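Local structure of CDP-4-keto-6-deoxy-D-glucose-3-dehydrase (Yersinia pseudotuberculosis, 3BB8) at residues Q407-G412 with S427-F432. The protein probably acts, as a pyridoxal-phosphate-binding member of the aminotransferase-fold DegT/DnrJ/EryC1 family, as a dehydrase on CDP-4-keto-6-deoxy-D-glucose in lipopolysaccharide biosynthesis. The protein carries 1 engineered substitution. Numbering follows the deposited sequence.
Sequences QTFWIG and SKFEEF
Phe409 and Phe429 reach for each other from opposite directions, and their rings meet edge to edge, the two planes nearly parallel (about 14° apart). CZ of Phe409 lies 3.9 Å from CZ of Phe429; Phe429 CZ is in the plane of the Phe409 ring, and Phe409 CZ near that of Phe429. Neither of these two rings offers its face to the other, so this is neither a T-shaped nor an offset stack but plain apolar contact between two ring edges. Ile411 adds the second touch from the strand, its CD1 standing 3.9 Å from CE1 of Phe429 and 4.1 Å from CZ of the same ring. The ring end of Phe429 is thus shared between an aromatic and an aliphatic neighbour, two residues apart on strand 408-411 and both directed at helix 419-432. In Ile411, CG1 sits between the backbone N and the carbonyl carbon (chi1 61°), and the extended chi2 of -159° carries CD1 out to the phenylalanine.

The backbones stay well apart, Ile411 CA and Phe429 CA being 11.7 Å from each other, and the gap is bridged by side chains. Ile349 on the adjacent strand 347-351 touches all three residues, while helix 359-368 contributes Leu362 against Phe409 and Leu366 against Phe429. Backbone hydrogen bonds between Phe409 and Ile349 and between Ile411 and Phe347 hold strand 408-411 in its sheet, and so probably set where the two side chains emerge. The last helix of the chain is thereby packed against an outermost strand, within the chain, of the three-stranded antiparallel sheet in the C-terminal part of the aspartate aminotransferase fold. Between these two segments the contact is buried hydrocarbon, which would be held by dispersion and the exclusion of water.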
loop_
_atom_site.group_PDB
_atom_site.type_symbol
_atom_site.label_atom_id
_atom_site.label_comp_id
_atom_site.label_asym_id
_atom_site.label_seq_id
_atom_site.Cartn_x
_atom_site.Cartn_y
_atom_site.Cartn_z
ATOM N N GLN A 407 14.504 -6.091 -29.022
ATOM C CA GLN A 407 14.734 -4.921 -29.867
ATOM C C GLN A 407 14.016 -3.611 -29.566
ATOM O O GLN A 407 14.300 -2.594 -30.206
ATOM C CB GLN A 407 14.430 -5.316 -31.312
ATOM C CG GLN A 407 15.171 -6.562 -31.781
ATOM C CD GLN A 407 16.645 -6.300 -31.980
ATOM O OE1 GLN A 407 17.027 -5.438 -32.774
ATOM N NE2 GLN A 407 17.483 -7.035 -31.266
ATOM N N THR A 408 13.100 -3.609 -28.603
ATOM C CA THR A 408 12.351 -2.390 -28.309
ATOM C C THR A 408 12.838 -1.596 -27.107
ATOM O O THR A 408 13.487 -2.120 -26.212
ATOM C CB THR A 408 10.855 -2.720 -28.119
ATOM O OG1 THR A 408 10.396 -3.460 -29.253
ATOM C CG2 THR A 408 10.020 -1.452 -27.980
ATOM N N PHE A 409 12.524 -0.309 -27.111
ATOM C CA PHE A 409 12.880 0.582 -26.023
ATOM C C PHE A 409 12.080 1.865 -26.247
ATOM O O PHE A 409 11.523 2.060 -27.324
ATOM C CB PHE A 409 14.391 0.853 -26.031
ATOM C CG PHE A 409 14.851 1.763 -27.140
ATOM C CD1 PHE A 409 14.978 3.136 -26.926
ATOM C CD2 PHE A 409 15.158 1.251 -28.394
ATOM C CE1 PHE A 409 15.405 3.985 -27.952
ATOM C CE2 PHE A 409 15.584 2.090 -29.425
ATOM C CZ PHE A 409 15.707 3.459 -29.201
ATOM N N TRP A 410 11.997 2.728 -25.240
ATOM C CA TRP A 410 11.256 3.968 -25.411
ATOM C C TRP A 410 11.991 5.152 -24.828
ATOM O O TRP A 410 12.841 4.996 -23.956
ATOM C CB TRP A 410 9.845 3.873 -24.801
ATOM C CG TRP A 410 9.774 3.473 -23.345
ATOM C CD1 TRP A 410 9.838 2.208 -22.837
ATOM C CD2 TRP A 410 9.574 4.344 -22.222
ATOM N NE1 TRP A 410 9.683 2.234 -21.468
ATOM C CE2 TRP A 410 9.521 3.531 -21.065
ATOM C CE3 TRP A 410 9.434 5.732 -22.080
ATOM C CZ2 TRP A 410 9.334 4.057 -19.786
ATOM C CZ3 TRP A 410 9.247 6.258 -20.804
ATOM C CH2 TRP A 410 9.198 5.420 -19.674
ATOM N N ILE A 411 11.660 6.345 -25.313
ATOM C CA ILE A 411 12.240 7.574 -24.785
ATOM C C ILE A 411 11.159 8.605 -24.477
ATOM O O ILE A 411 9.966 8.303 -24.527
ATOM C CB ILE A 411 13.255 8.187 -25.767
ATOM C CG1 ILE A 411 12.571 8.539 -27.090
ATOM C CG2 ILE A 411 14.415 7.230 -26.000
ATOM C CD1 ILE A 411 13.527 8.667 -28.256
ATOM N N GLY A 412 11.584 9.823 -24.159
ATOM C CA GLY A 412 10.772 10.732 -23.370
ATOM C C GLY A 412 10.024 11.734 -24.226
ATOM O O GLY A 412 10.619 12.421 -25.058
ATOM N N SER A 427 18.947 14.850 -33.275
ATOM C CA SER A 427 20.266 15.009 -33.872
ATOM C C SER A 427 21.161 13.847 -33.456
ATOM O O SER A 427 22.050 13.431 -34.207
ATOM C CB SER A 427 20.897 16.347 -33.454
ATOM O OG SER A 427 21.407 16.305 -32.132
ATOM N N LYS A 428 20.922 13.318 -32.260
ATOM C CA LYS A 428 21.715 12.199 -31.776
ATOM C C LYS A 428 21.363 10.914 -32.518
ATOM O O LYS A 428 22.233 10.084 -32.773
ATOM C CB LYS A 428 21.536 12.032 -30.269
ATOM C CG LYS A 428 22.341 13.042 -29.469
ATOM C CD LYS A 428 23.808 12.916 -29.818
ATOM C CE LYS A 428 24.672 13.914 -29.076
ATOM N NZ LYS A 428 26.114 13.755 -29.460
ATOM N N PHE A 429 20.095 10.747 -32.874
ATOM C CA PHE A 429 19.700 9.559 -33.613
ATOM C C PHE A 429 20.328 9.646 -35.005
ATOM O O PHE A 429 20.864 8.665 -35.526
ATOM C CB PHE A 429 18.178 9.469 -33.737
ATOM C CG PHE A 429 17.530 8.614 -32.683
ATOM C CD1 PHE A 429 17.347 9.091 -31.389
ATOM C CD2 PHE A 429 17.094 7.325 -32.990
ATOM C CE1 PHE A 429 16.735 8.300 -30.412
ATOM C CE2 PHE A 429 16.484 6.525 -32.020
ATOM C CZ PHE A 429 16.303 7.016 -30.729
ATOM N N GLU A 430 20.262 10.836 -35.599
ATOM C CA GLU A 430 20.832 11.061 -36.920
ATOM C C GLU A 430 22.344 10.866 -36.887
ATOM O O GLU A 430 22.904 10.239 -37.771
ATOM C CB GLU A 430 20.469 12.460 -37.415
ATOM C CG GLU A 430 19.027 12.543 -37.889
ATOM C CD GLU A 430 18.547 13.965 -38.098
ATOM O OE1 GLU A 430 17.403 14.142 -38.573
ATOM O OE2 GLU A 430 19.305 14.903 -37.781
ATOM N N GLU A 431 22.992 11.383 -35.850
ATOM C CA GLU A 431 24.428 11.233 -35.709
ATOM C C GLU A 431 24.819 9.768 -35.554
ATOM O O GLU A 431 25.882 9.358 -36.003
ATOM C CB GLU A 431 24.929 11.983 -34.481
ATOM C CG GLU A 431 26.431 11.840 -34.280
ATOM C CD GLU A 431 26.920 12.429 -32.971
ATOM O OE1 GLU A 431 26.431 13.510 -32.585
ATOM O OE2 GLU A 431 27.810 11.815 -32.340
ATOM N N PHE A 432 23.961 8.983 -34.912
ATOM C CA PHE A 432 24.237 7.572 -34.668
ATOM C C PHE A 432 24.224 6.732 -35.939
ATOM O O PHE A 432 25.107 5.904 -36.153
ATOM C CB PHE A 432 23.209 7.002 -33.676
ATOM C CG PHE A 432 23.415 5.546 -33.346
ATOM C CD1 PHE A 432 24.351 5.160 -32.396
ATOM C CD2 PHE A 432 22.677 4.561 -33.996
ATOM C CE1 PHE A 432 24.552 3.812 -32.093
ATOM C CE2 PHE A 432 22.871 3.214 -33.703
ATOM C CZ PHE A 432 23.811 2.840 -32.747
#